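Local atomic coordinates of galacto-N-biose/lacto-N-biose I transporter substrate-binding protein (Bifidobacterium longum, PDB entry 2Z8F), a protein that binds the disaccharides galacto-N-biose and lacto-N-biose, here as part of lacto-N-tetraose, and probably hands them to its ABC transporter for uptake. Residues Y134-A139 against E268-Q273; A332-E337 against G344-K349; A166-M171 against S243-V248; Q314-V319 against T328-E333. All coordinates share one frame; numbering follows the deposited sequence.

Contact 1: residues Y134-A139 against E268-Q273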
loop_
_atom_site.group_PDB
_atom_site.type_symbol
_atom_site.label_atom_id
_atom_site.label_comp_id
_atom_site.label_asym_id
_atom_site.label_seq_id
_atom_site.Cartn_x
_atom_site.Cartn_y
_atom_site.Cartn_z
ATOM N N TYR A 134 -0.321 13.413 1.135
ATOM C CA TYR A 134 -1.247 14.131 2.002
ATOM C C TYR A 134 -2.410 14.684 1.178
ATOM O O TYR A 134 -2.187 15.432 0.230
ATOM C CB TYR A 134 -0.523 15.269 2.717
ATOM C CG TYR A 134 -1.378 15.984 3.740
ATOM C CD1 TYR A 134 -1.856 15.325 4.874
ATOM C CD2 TYR A 134 -1.687 17.334 3.595
ATOM C CE1 TYR A 134 -2.651 15.996 5.832
ATOM C CE2 TYR A 134 -2.462 18.021 4.557
ATOM C CZ TYR A 134 -2.942 17.346 5.665
ATOM O OH TYR A 134 -3.709 18.025 6.601
ATOM N N PHE A 135 -3.630 14.242 1.479
ATOM C CA PHE A 135 -4.823 14.777 0.823
ATOM C C PHE A 135 -5.394 15.857 1.741
ATOM O O PHE A 135 -5.516 15.650 2.970
ATOM C CB PHE A 135 -5.939 13.713 0.687
ATOM C CG PHE A 135 -5.648 12.550 -0.262
ATOM C CD1 PHE A 135 -4.526 12.523 -1.092
ATOM C CD2 PHE A 135 -6.573 11.493 -0.358
ATOM C CE1 PHE A 135 -4.294 11.444 -1.944
ATOM C CE2 PHE A 135 -6.371 10.430 -1.216
ATOM C CZ PHE A 135 -5.201 10.397 -2.026
ATOM N N TYR A 136 -5.809 16.979 1.170
ATOM C CA TYR A 136 -6.424 18.035 1.997
ATOM C C TYR A 136 -7.401 18.879 1.197
ATOM O O TYR A 136 -7.250 19.020 -0.031
ATOM C CB TYR A 136 -5.367 18.936 2.684
ATOM C CG TYR A 136 -4.644 19.817 1.700
ATOM C CD1 TYR A 136 -4.946 21.184 1.587
ATOM C CD2 TYR A 136 -3.686 19.277 0.851
ATOM C CE1 TYR A 136 -4.293 21.984 0.653
ATOM C CE2 TYR A 136 -3.040 20.071 -0.082
ATOM C CZ TYR A 136 -3.346 21.410 -0.177
ATOM O OH TYR A 136 -2.676 22.143 -1.133
ATOM N N ASN A 137 -8.394 19.426 1.894
ATOM C CA ASN A 137 -9.345 20.349 1.266
ATOM C C ASN A 137 -8.832 21.776 1.380
ATOM O O ASN A 137 -8.893 22.393 2.441
ATOM C CB ASN A 137 -10.750 20.209 1.850
ATOM C CG ASN A 137 -11.753 21.071 1.112
ATOM O OD1 ASN A 137 -11.459 22.210 0.799
ATOM N ND2 ASN A 137 -12.929 20.526 0.822
ATOM N N LYS A 138 -8.318 22.285 0.261
ATOM C CA LYS A 138 -7.656 23.588 0.242
ATOM C C LYS A 138 -8.615 24.713 0.629
ATOM O O LYS A 138 -8.225 25.656 1.306
ATOM C CB LYS A 138 -7.030 23.840 -1.136
ATOM C CG LYS A 138 -6.311 25.180 -1.224
ATOM C CD LYS A 138 -5.231 25.196 -2.274
ATOM C CE LYS A 138 -4.436 26.504 -2.169
ATOM N NZ LYS A 138 -3.075 26.366 -2.733
ATOM N N ALA A 139 -9.871 24.615 0.193
ATOM C CA ALA A 139 -10.886 25.614 0.541
ATOM C C ALA A 139 -11.154 25.680 2.050
ATOM O O ALA A 139 -11.301 26.770 2.614
ATOM C CB ALA A 139 -12.178 25.323 -0.212
ATOM N N GLU A 268 -12.173 21.074 -4.614
ATOM C CA GLU A 268 -11.404 21.775 -3.576
ATOM C C GLU A 268 -10.270 20.934 -3.001
ATOM O O GLU A 268 -9.368 21.473 -2.354
ATOM C CB GLU A 268 -12.316 22.205 -2.433
ATOM C CG GLU A 268 -13.534 22.978 -2.893
ATOM C CD GLU A 268 -14.540 23.206 -1.786
ATOM O OE1 GLU A 268 -15.220 24.246 -1.860
ATOM O OE2 GLU A 268 -14.667 22.373 -0.849
ATOM N N TRP A 269 -10.337 19.625 -3.212
ATOM C CA TRP A 269 -9.278 18.725 -2.709
ATOM C C TRP A 269 -7.980 18.882 -3.489
ATOM O O TRP A 269 -7.989 19.210 -4.683
ATOM C CB TRP A 269 -9.726 17.270 -2.693
ATOM C CG TRP A 269 -10.757 16.960 -1.657
ATOM C CD1 TRP A 269 -12.133 16.972 -1.819
ATOM C CD2 TRP A 269 -10.520 16.602 -0.293
ATOM N NE1 TRP A 269 -12.742 16.630 -0.637
ATOM C CE2 TRP A 269 -11.780 16.398 0.312
ATOM C CE3 TRP A 269 -9.357 16.412 0.474
ATOM C CZ2 TRP A 269 -11.915 16.020 1.648
ATOM C CZ3 TRP A 269 -9.496 16.040 1.831
ATOM C CH2 TRP A 269 -10.772 15.853 2.393
ATOM N N GLN A 270 -6.864 18.693 -2.786
ATOM C CA GLN A 270 -5.537 18.752 -3.380
ATOM C C GLN A 270 -4.679 17.630 -2.804
ATOM O O GLN A 270 -4.986 17.091 -1.730
ATOM C CB GLN A 270 -4.855 20.089 -3.061
ATOM C CG GLN A 270 -5.517 21.320 -3.654
ATOM C CD GLN A 270 -5.276 21.418 -5.148
ATOM O OE1 GLN A 270 -6.087 20.962 -5.953
ATOM N NE2 GLN A 270 -4.139 21.963 -5.521
ATOM N N VAL A 271 -3.610 17.284 -3.524
ATOM C CA VAL A 271 -2.605 16.344 -3.033
ATOM C C VAL A 271 -1.327 17.136 -2.787
ATOM O O VAL A 271 -0.920 17.956 -3.621
ATOM C CB VAL A 271 -2.330 15.221 -4.036
ATOM C CG1 VAL A 271 -1.198 14.307 -3.571
ATOM C CG2 VAL A 271 -3.607 14.395 -4.264
ATOM N N ALA A 272 -0.717 16.899 -1.633
ATOM C CA ALA A 272 0.594 17.488 -1.293
ATOM C C ALA A 272 1.543 16.352 -0.897
ATOM O O ALA A 272 1.116 15.294 -0.469
ATOM C CB ALA A 272 0.441 18.432 -0.136
ATOM N N GLN A 273 2.851 16.589 -1.026
ATOM C CA GLN A 273 3.832 15.700 -0.414
ATOM C C GLN A 273 3.706 15.750 1.109
ATOM O O GLN A 273 3.275 16.759 1.656
ATOM C CB GLN A 273 5.238 16.151 -0.801
ATOM C CG GLN A 273 5.505 16.143 -2.309
ATOM C CD GLN A 273 5.256 14.787 -2.944
ATOM O OE1 GLN A 273 5.801 13.765 -2.500
ATOM N NE2 GLN A 273 4.427 14.761 -3.992
#

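Contact 2: residues A332-E337 against G344-K349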
loop_
_atom_site.group_PDB
_atom_site.type_symbol
_atom_site.label_atom_id
_atom_site.label_comp_id
_atom_site.label_asym_id
_atom_site.label_seq_id
_atom_site.Cartn_x
_atom_site.Cartn_y
_atom_site.Cartn_z
ATOM N N ALA A 332 2.089 7.339 -16.722
ATOM C CA ALA A 332 0.750 7.349 -16.136
ATOM C C ALA A 332 0.189 8.769 -16.178
ATOM O O ALA A 332 0.906 9.741 -15.925
ATOM C CB ALA A 332 0.780 6.818 -14.705
ATOM N N GLU A 333 -1.092 8.884 -16.511
ATOM C CA GLU A 333 -1.746 10.174 -16.619
ATOM C C GLU A 333 -2.945 10.235 -15.692
ATOM O O GLU A 333 -3.646 9.232 -15.511
ATOM C CB GLU A 333 -2.201 10.428 -18.065
ATOM C CG GLU A 333 -1.060 10.345 -19.076
ATOM C CD GLU A 333 -1.434 10.840 -20.458
ATOM O OE1 GLU A 333 -2.638 10.864 -20.809
ATOM O OE2 GLU A 333 -0.501 11.214 -21.203
ATOM N N THR A 334 -3.173 11.410 -15.120
ATOM C CA THR A 334 -4.310 11.611 -14.227
ATOM C C THR A 334 -5.608 11.542 -15.030
ATOM O O THR A 334 -5.769 12.321 -15.984
ATOM C CB THR A 334 -4.224 12.986 -13.531
ATOM O OG1 THR A 334 -2.968 13.104 -12.836
ATOM C CG2 THR A 334 -5.354 13.142 -12.545
ATOM N N PRO A 335 -6.531 10.620 -14.673
ATOM C CA PRO A 335 -7.842 10.627 -15.350
ATOM C C PRO A 335 -8.600 11.943 -15.172
ATOM O O PRO A 335 -8.520 12.582 -14.126
ATOM C CB PRO A 335 -8.608 9.471 -14.680
ATOM C CG PRO A 335 -7.530 8.564 -14.114
ATOM C CD PRO A 335 -6.421 9.530 -13.688
ATOM N N SER A 336 -9.342 12.352 -16.197
ATOM C CA SER A 336 -10.097 13.601 -16.134
ATOM C C SER A 336 -11.023 13.735 -14.902
ATOM O O SER A 336 -11.135 14.822 -14.325
ATOM C CB SER A 336 -10.900 13.786 -17.429
ATOM O OG SER A 336 -11.792 12.694 -17.579
ATOM N N GLU A 337 -11.678 12.644 -14.504
ATOM C CA GLU A 337 -12.539 12.639 -13.306
ATOM C C GLU A 337 -11.769 12.972 -12.014
ATOM O O GLU A 337 -12.268 13.696 -11.139
ATOM C CB GLU A 337 -13.256 11.289 -13.165
ATOM C CG GLU A 337 -14.185 10.939 -14.356
ATOM C CD GLU A 337 -13.470 10.334 -15.578
ATOM O OE1 GLU A 337 -12.213 10.203 -15.594
ATOM O OE2 GLU A 337 -14.192 9.992 -16.549
ATOM N N GLY A 344 -8.616 20.494 -10.435
ATOM C CA GLY A 344 -7.811 20.632 -11.639
ATOM C C GLY A 344 -6.383 20.112 -11.548
ATOM O O GLY A 344 -5.621 20.248 -12.503
ATOM N N GLN A 345 -6.013 19.495 -10.418
ATOM C CA GLN A 345 -4.611 19.108 -10.195
ATOM C C GLN A 345 -4.211 17.836 -10.932
ATOM O O GLN A 345 -4.968 16.857 -10.965
ATOM C CB GLN A 345 -4.356 18.896 -8.707
ATOM C CG GLN A 345 -2.873 18.835 -8.329
ATOM C CD GLN A 345 -2.666 18.580 -6.847
ATOM O OE1 GLN A 345 -3.612 18.315 -6.110
ATOM N NE2 GLN A 345 -1.413 18.673 -6.406
ATOM N N ASP A 346 -2.995 17.845 -11.465
ATOM C CA ASP A 346 -2.404 16.656 -12.078
ATOM C C ASP A 346 -1.831 15.833 -10.923
ATOM O O ASP A 346 -0.637 15.891 -10.647
ATOM C CB ASP A 346 -1.303 17.072 -13.072
ATOM C CG ASP A 346 -0.700 15.894 -13.842
ATOM O OD1 ASP A 346 -1.087 14.719 -13.613
ATOM O OD2 ASP A 346 0.205 16.140 -14.686
ATOM N N ILE A 347 -2.689 15.078 -10.238
ATOM C CA ILE A 347 -2.246 14.395 -9.004
ATOM C C ILE A 347 -1.249 13.264 -9.252
ATOM O O ILE A 347 -0.424 12.947 -8.375
ATOM C CB ILE A 347 -3.427 13.945 -8.100
ATOM C CG1 ILE A 347 -4.216 12.797 -8.740
ATOM C CG2 ILE A 347 -4.316 15.141 -7.753
ATOM C CD1 ILE A 347 -5.322 12.294 -7.824
ATOM N N MET A 348 -1.285 12.676 -10.447
ATOM C CA MET A 348 -0.344 11.616 -10.789
ATOM C C MET A 348 1.076 12.154 -10.718
ATOM O O MET A 348 1.987 11.440 -10.307
ATOM C CB MET A 348 -0.603 11.062 -12.194
ATOM C CG MET A 348 0.297 9.902 -12.559
ATOM S SD MET A 348 0.082 8.536 -11.416
ATOM C CE MET A 348 -1.592 8.017 -11.849
ATOM N N LYS A 349 1.265 13.412 -11.086
ATOM C CA LYS A 349 2.595 14.012 -10.976
ATOM C C LYS A 349 3.082 14.027 -9.519
ATOM O O LYS A 349 4.283 13.816 -9.239
ATOM C CB LYS A 349 2.617 15.403 -11.606
ATOM C CG LYS A 349 3.993 16.069 -11.597
ATOM C CD LYS A 349 4.041 17.245 -12.581
ATOM C CE LYS A 349 5.122 18.293 -12.208
ATOM N NZ LYS A 349 6.441 17.715 -11.771
HETATM O O HOH W 1 -1.282 13.449 -15.949
#

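Contact 3: residues A166-M171 against S243-V248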
loop_
_atom_site.group_PDB
_atom_site.type_symbol
_atom_site.label_atom_id
_atom_site.label_comp_id
_atom_site.label_asym_id
_atom_site.label_seq_id
_atom_site.Cartn_x
_atom_site.Cartn_y
_atom_site.Cartn_z
ATOM N N ALA A 166 -12.548 24.163 15.873
ATOM C CA ALA A 166 -13.615 24.456 14.917
ATOM C C ALA A 166 -14.375 23.215 14.443
ATOM O O ALA A 166 -15.171 23.278 13.489
ATOM C CB ALA A 166 -13.038 25.215 13.724
ATOM N N GLY A 167 -14.154 22.073 15.096
ATOM C CA GLY A 167 -14.829 20.843 14.683
ATOM C C GLY A 167 -14.398 20.284 13.324
ATOM O O GLY A 167 -15.156 19.526 12.681
ATOM N N LYS A 168 -13.181 20.639 12.906
ATOM C CA LYS A 168 -12.581 20.117 11.667
ATOM C C LYS A 168 -11.331 19.325 12.046
ATOM O O LYS A 168 -10.745 19.569 13.106
ATOM C CB LYS A 168 -12.168 21.258 10.745
ATOM C CG LYS A 168 -13.313 22.128 10.193
ATOM C CD LYS A 168 -14.201 21.336 9.267
ATOM C CE LYS A 168 -14.997 22.265 8.363
ATOM N NZ LYS A 168 -16.174 21.512 7.873
ATOM N N TYR A 169 -10.917 18.395 11.191
ATOM C CA TYR A 169 -9.716 17.587 11.492
ATOM C C TYR A 169 -8.824 17.546 10.270
ATOM O O TYR A 169 -9.279 17.194 9.188
ATOM C CB TYR A 169 -10.123 16.183 11.995
ATOM C CG TYR A 169 -11.071 16.337 13.171
ATOM C CD1 TYR A 169 -10.593 16.656 14.443
ATOM C CD2 TYR A 169 -12.459 16.294 12.979
ATOM C CE1 TYR A 169 -11.481 16.879 15.525
ATOM C CE2 TYR A 169 -13.358 16.522 14.055
ATOM C CZ TYR A 169 -12.856 16.815 15.318
ATOM O OH TYR A 169 -13.720 17.027 16.387
ATOM N N ILE A 170 -7.560 17.960 10.443
ATOM C CA ILE A 170 -6.610 17.932 9.348
ATOM C C ILE A 170 -5.706 16.674 9.386
ATOM O O ILE A 170 -4.750 16.576 8.616
ATOM C CB ILE A 170 -5.759 19.223 9.255
ATOM C CG1 ILE A 170 -4.843 19.399 10.473
ATOM C CG2 ILE A 170 -6.687 20.460 9.064
ATOM C CD1 ILE A 170 -3.748 20.533 10.291
ATOM N N MET A 171 -6.019 15.741 10.289
ATOM C CA MET A 171 -5.361 14.444 10.314
ATOM C C MET A 171 -6.352 13.356 10.716
ATOM O O MET A 171 -7.317 13.608 11.455
ATOM C CB MET A 171 -4.144 14.485 11.271
ATOM C CG MET A 171 -3.203 13.268 11.220
ATOM S SD MET A 171 -2.679 12.743 9.570
ATOM C CE MET A 171 -1.766 14.162 9.053
ATOM N N SER A 243 -16.092 17.066 7.943
ATOM C CA SER A 243 -15.293 17.242 9.173
ATOM C C SER A 243 -13.834 16.851 8.968
ATOM O O SER A 243 -12.937 17.560 9.442
ATOM C CB SER A 243 -15.887 16.508 10.371
ATOM O OG SER A 243 -15.999 15.118 10.148
ATOM N N LEU A 244 -13.615 15.743 8.255
ATOM C CA LEU A 244 -12.231 15.333 7.895
ATOM C C LEU A 244 -11.807 16.090 6.640
ATOM O O LEU A 244 -12.325 15.846 5.550
ATOM C CB LEU A 244 -12.098 13.812 7.696
ATOM C CG LEU A 244 -10.675 13.296 7.400
ATOM C CD1 LEU A 244 -9.763 13.562 8.607
ATOM C CD2 LEU A 244 -10.694 11.801 7.036
ATOM N N ILE A 245 -10.832 16.997 6.794
ATOM C CA ILE A 245 -10.434 17.911 5.722
ATOM C C ILE A 245 -8.957 17.739 5.353
ATOM O O ILE A 245 -8.430 18.427 4.481
ATOM C CB ILE A 245 -10.748 19.400 6.042
ATOM C CG1 ILE A 245 -10.119 19.851 7.360
ATOM C CG2 ILE A 245 -12.279 19.590 6.084
ATOM C CD1 ILE A 245 -10.121 21.365 7.553
ATOM N N GLY A 246 -8.310 16.800 6.012
ATOM C CA GLY A 246 -6.922 16.499 5.664
ATOM C C GLY A 246 -6.538 15.159 6.229
ATOM O O GLY A 246 -6.971 14.785 7.331
ATOM N N THR A 247 -5.696 14.422 5.506
ATOM C CA THR A 247 -5.192 13.134 6.025
ATOM C C THR A 247 -4.015 12.626 5.191
ATOM O O THR A 247 -3.904 12.916 3.995
ATOM C CB THR A 247 -6.298 12.017 6.082
ATOM O OG1 THR A 247 -5.764 10.824 6.686
ATOM C CG2 THR A 247 -6.818 11.687 4.707
ATOM N N VAL A 248 -3.131 11.882 5.845
ATOM C CA VAL A 248 -2.202 11.031 5.131
ATOM C C VAL A 248 -3.018 9.982 4.373
ATOM O O VAL A 248 -4.067 9.525 4.845
ATOM C CB VAL A 248 -1.238 10.323 6.095
ATOM C CG1 VAL A 248 -0.385 9.273 5.387
ATOM C CG2 VAL A 248 -0.373 11.356 6.841
#

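Contact 4: residues Q314-V319 against T328-E333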
loop_
_atom_site.group_PDB
_atom_site.type_symbol
_atom_site.label_atom_id
_atom_site.label_comp_id
_atom_site.label_asym_id
_atom_site.label_seq_id
_atom_site.Cartn_x
_atom_site.Cartn_y
_atom_site.Cartn_z
ATOM N N GLN A 314 -0.710 -2.392 -18.939
ATOM C CA GLN A 314 -1.928 -1.674 -19.376
ATOM C C GLN A 314 -2.131 -0.435 -18.507
ATOM O O GLN A 314 -3.076 -0.328 -17.724
ATOM C CB GLN A 314 -3.167 -2.606 -19.346
ATOM C CG GLN A 314 -2.991 -3.866 -20.231
ATOM C CD GLN A 314 -2.463 -3.506 -21.622
ATOM O OE1 GLN A 314 -3.137 -2.838 -22.399
ATOM N NE2 GLN A 314 -1.234 -3.908 -21.914
ATOM N N VAL A 315 -1.218 0.525 -18.649
ATOM C CA VAL A 315 -1.119 1.633 -17.725
ATOM C C VAL A 315 -2.438 2.373 -17.443
ATOM O O VAL A 315 -2.833 2.482 -16.278
ATOM C CB VAL A 315 0.069 2.547 -18.110
ATOM C CG1 VAL A 315 0.047 3.872 -17.354
ATOM C CG2 VAL A 315 1.370 1.774 -17.852
ATOM N N PRO A 316 -3.108 2.906 -18.479
ATOM C CA PRO A 316 -4.346 3.639 -18.160
ATOM C C PRO A 316 -5.384 2.791 -17.389
ATOM O O PRO A 316 -6.040 3.309 -16.483
ATOM C CB PRO A 316 -4.878 4.056 -19.530
ATOM C CG PRO A 316 -3.680 4.005 -20.448
ATOM C CD PRO A 316 -2.786 2.936 -19.924
ATOM N N ASP A 317 -5.518 1.520 -17.751
ATOM C CA ASP A 317 -6.505 0.653 -17.099
ATOM C C ASP A 317 -6.133 0.425 -15.633
ATOM O O ASP A 317 -6.980 0.489 -14.759
ATOM C CB ASP A 317 -6.651 -0.685 -17.819
ATOM C CG ASP A 317 -7.191 -0.548 -19.250
ATOM O OD1 ASP A 317 -7.807 0.476 -19.588
ATOM O OD2 ASP A 317 -6.997 -1.506 -20.021
ATOM N N LEU A 318 -4.847 0.181 -15.367
ATOM C CA LEU A 318 -4.388 0.053 -13.977
ATOM C C LEU A 318 -4.588 1.351 -13.196
ATOM O O LEU A 318 -5.002 1.333 -12.013
ATOM C CB LEU A 318 -2.894 -0.311 -13.969
ATOM C CG LEU A 318 -2.483 -1.646 -14.630
ATOM C CD1 LEU A 318 -0.956 -1.771 -14.764
ATOM C CD2 LEU A 318 -3.025 -2.833 -13.876
ATOM N N VAL A 319 -4.254 2.485 -13.826
ATOM C CA VAL A 319 -4.467 3.775 -13.185
ATOM C C VAL A 319 -5.926 3.945 -12.791
ATOM O O VAL A 319 -6.213 4.444 -11.710
ATOM C CB VAL A 319 -3.969 4.967 -14.040
ATOM C CG1 VAL A 319 -4.492 6.307 -13.512
ATOM C CG2 VAL A 319 -2.429 4.954 -14.137
ATOM N N THR A 328 7.155 1.101 -16.763
ATOM C CA THR A 328 7.782 2.305 -17.270
ATOM C C THR A 328 7.574 2.431 -18.773
ATOM O O THR A 328 8.167 3.278 -19.414
ATOM C CB THR A 328 9.294 2.291 -16.974
ATOM O OG1 THR A 328 9.823 1.043 -17.408
ATOM C CG2 THR A 328 9.555 2.496 -15.469
ATOM N N THR A 329 6.695 1.602 -19.323
ATOM C CA THR A 329 6.481 1.538 -20.772
ATOM C C THR A 329 5.781 2.779 -21.339
ATOM O O THR A 329 5.944 3.089 -22.528
ATOM C CB THR A 329 5.693 0.283 -21.139
ATOM O OG1 THR A 329 4.566 0.206 -20.259
ATOM C CG2 THR A 329 6.541 -0.965 -20.957
ATOM N N GLU A 330 5.017 3.487 -20.502
ATOM C CA GLU A 330 4.355 4.749 -20.874
ATOM C C GLU A 330 4.071 5.528 -19.600
ATOM O O GLU A 330 3.991 4.924 -18.531
ATOM C CB GLU A 330 3.055 4.502 -21.650
ATOM C CG GLU A 330 2.003 3.734 -20.889
ATOM C CD GLU A 330 0.727 3.535 -21.689
ATOM O OE1 GLU A 330 -0.111 4.471 -21.735
ATOM O OE2 GLU A 330 0.567 2.438 -22.262
ATOM N N ASP A 331 3.934 6.854 -19.705
ATOM C CA ASP A 331 3.680 7.696 -18.536
ATOM C C ASP A 331 2.254 7.468 -18.036
ATOM O O ASP A 331 1.318 7.414 -18.830
ATOM C CB ASP A 331 3.862 9.195 -18.855
ATOM C CG ASP A 331 5.324 9.611 -19.079
ATOM O OD1 ASP A 331 6.270 8.952 -18.587
ATOM O OD2 ASP A 331 5.526 10.646 -19.762
ATOM N N ALA A 332 2.089 7.339 -16.722
ATOM C CA ALA A 332 0.750 7.349 -16.136
ATOM C C ALA A 332 0.189 8.769 -16.178
ATOM O O ALA A 332 0.906 9.741 -15.925
ATOM C CB ALA A 332 0.780 6.818 -14.705
ATOM N N GLU A 333 -1.092 8.884 -16.511
ATOM C CA GLU A 333 -1.746 10.174 -16.619
ATOM C C GLU A 333 -2.945 10.235 -15.692
ATOM O O GLU A 333 -3.646 9.232 -15.511
ATOM C CB GLU A 333 -2.201 10.428 -18.065
ATOM C CG GLU A 333 -1.060 10.345 -19.076
ATOM C CD GLU A 333 -1.434 10.840 -20.458
ATOM O OE1 GLU A 333 -2.638 10.864 -20.809
ATOM O OE2 GLU A 333 -0.501 11.214 -21.203
#

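Contact 1: residues Y134-A139 against E268-Q273
F135 and V271 sit opposite each other in a non-hydrogen-bonded pair, their side chains side by side and pointing the same way, with CG2 of V271 3.8 Å from CD1 of F135. On the same face follows W269, whose six-membered ring is topped by N137: CB of N137 stands 4.1 Å above the ring centre, almost on its normal, a CH-pi contact. The far side of the strand pair carries Y134, Y136, Q270 and A272. In Y136 a chi1 of 70° puts CG between the backbone N and the carbonyl carbon, and the ring leans over the neighbouring strand, where CE2 comes within 3.5 Å of CB of Q270 and also touches CB of A272. Y134 turns its end away, and its OH donates to the backbone O of I170.

The two strands run antiparallel, their axes 4.6 Å apart at closest, in a three-stranded sheet with 132-137 in the middle and 246-250 as its other neighbour. Y134 with A272 and Y136 with Q270 are the hydrogen-bonded pairs; the bond from A272 N to Y134 O, 2.8 Å long, is nearly straight at 170°.

At the polar edge the chain enters helix 138-143. N137 is the N-cap, its OD1 taking the backbone N-H of E140, while ND2 donates to OE2 of E268 at 3.0 Å. That oxygen is approached on its anti side, somewhat out of the carboxylate plane. Close by, K138 N donates to E268 O, and CB of A139 packs 3.5 Å from CD of E268.

Contact 2: residues A332-E337 against G344-K349
An inverse gamma turn centred on D346 leads into helix 347-356, and the side chain of T334, in the loop ahead of helix 336-341, closes over it. OG1 of T334 is gripped by two hydrogen bonds: it donates to OD1 of D346 at 2.6 Å, using that oxygen's anti lone pair, and accepts the backbone N-H of M348 at 3.0 Å with an angle of 160°. Donating one way and accepting the other fixes the rotation of the hydroxyl. A water completes the link, accepting from the backbone N of T334 and donating to the same OD1 at 2.7 Å, so OD1 of D346 accepts from both the hydroxyl and the water. The methyl CG2 of T334 lies 4.0 Å from CG1 of I347.

M348 supplies the other half of the packing. Bent at chi2 (60°) and again at chi3, its chain lies against A332: SD stands 3.8 Å from CB of A332, with CE just beyond it, and CG rests 3.4 Å from the backbone O of A332. Helix 315-320 lies against this pair through V319, which touches both residues, while I347 packs on W338 of helix 336-341 and on V271 of strand 269-273.

Contact 3: residues A166-M171 against S243-V248
A chi1 near 55° brings CG1 of I245 across to the 166-171 loop, 3.3 Å from the carbonyl O of Y169. From there CD1 reaches CB of K168 at 3.8 Å and CG2 of I170 at 3.9 Å. M171, bent at chi2 and chi3, curls back so that SD meets CG2 of V248 at 3.8 Å. An alanine in place of I245 is likely to open a gap between K168 and I170, whose CG2 would lose its partner at CD1.

The two segments run nearly the same way and are joined by a single backbone bridge, Y169 with L244. Y169 N donates to S243 O at 2.8 Å, and I245 N donates to Y169 O at 2.9 Å with an angle of 173°; G246 N adds a weak bond to that same oxygen. G246 lies close to I170, where a CB would run into the I170 carbonyl O. The loop after helix 153-165 is thereby laid along the chain that becomes outer strand 246-250. The segments are therefore held mainly by backbone polar groups at Y169, with I245 and the M171 thioether packing along them; V248 N is buried without a polar partner.

Contact 4: residues Q314-V319 against T328-E333
This is plain apolar packing of the first turn of helix 315-320 against the extended loop that returns toward helix 336-341, a contact made by methyl groups and aliphatic carbons. V315 makes the largest contribution. Its CB lies 3.6 Å from CG of E330, and the two side chains lie alongside, running opposite ways, so that the aliphatic part of the glutamate flanks the valine. CG2 of V315 also meets E330 CG, while CG1, anti to the backbone N at chi1 168°, points along the loop to A332, 3.8 Å from its CA. With an alanine in place of V315 both methyl branches are gone, and a gap is likely to open beside A332 CA and along one side of the E330 methylene.

Q314 occupies the N-cap position, and the helix begins with the bonds from L318 N to Q314 O and from V319 N to V315 O. Because V315 and V319 are one turn apart, they present their side chains on the same side of the helix, and CB of A332 sits against both, 3.8 Å from CG2 of V319. The other branch of V319, CG1, rests 3.6 Å from the backbone O of E333 and continues onto P335.

Toward the start of the helix, the extended E330 chain crosses the P316 side chain at about a right angle, with OE1 3.6 Å from CD of the proline. T329 stands at the outer end, with OG1 4.3 Å from CG2 of V315 and a bound MES molecule, probably from the crystallisation buffer, about 4 Å from its side chain.

Overall arrangement
Contacts 1 and 3 share the three-stranded sheet, N137 N bonding to I245 O across the strands they have in it. Contact 3 is nested within the chain loop that contact 1 closes. On the other edge, Q345 OE1 probably accepts a bond from V271 N at 2.8 Å and so ties contact 1 to contact 2. Contact 4 shares A332 and E333 with contact 2, and V319 CG1 touches M348 CE at 3.8 Å. Contacts 3 and 4 are the farthest apart, with centres 32 Å from each other. No contact touches the sugar by these distances: side chains of F135, V319 and M348 stay about 11, 12 and 13 Å from a bound galactose, and V248 of contact 3 about 13 Å from N-acetylglucosamine.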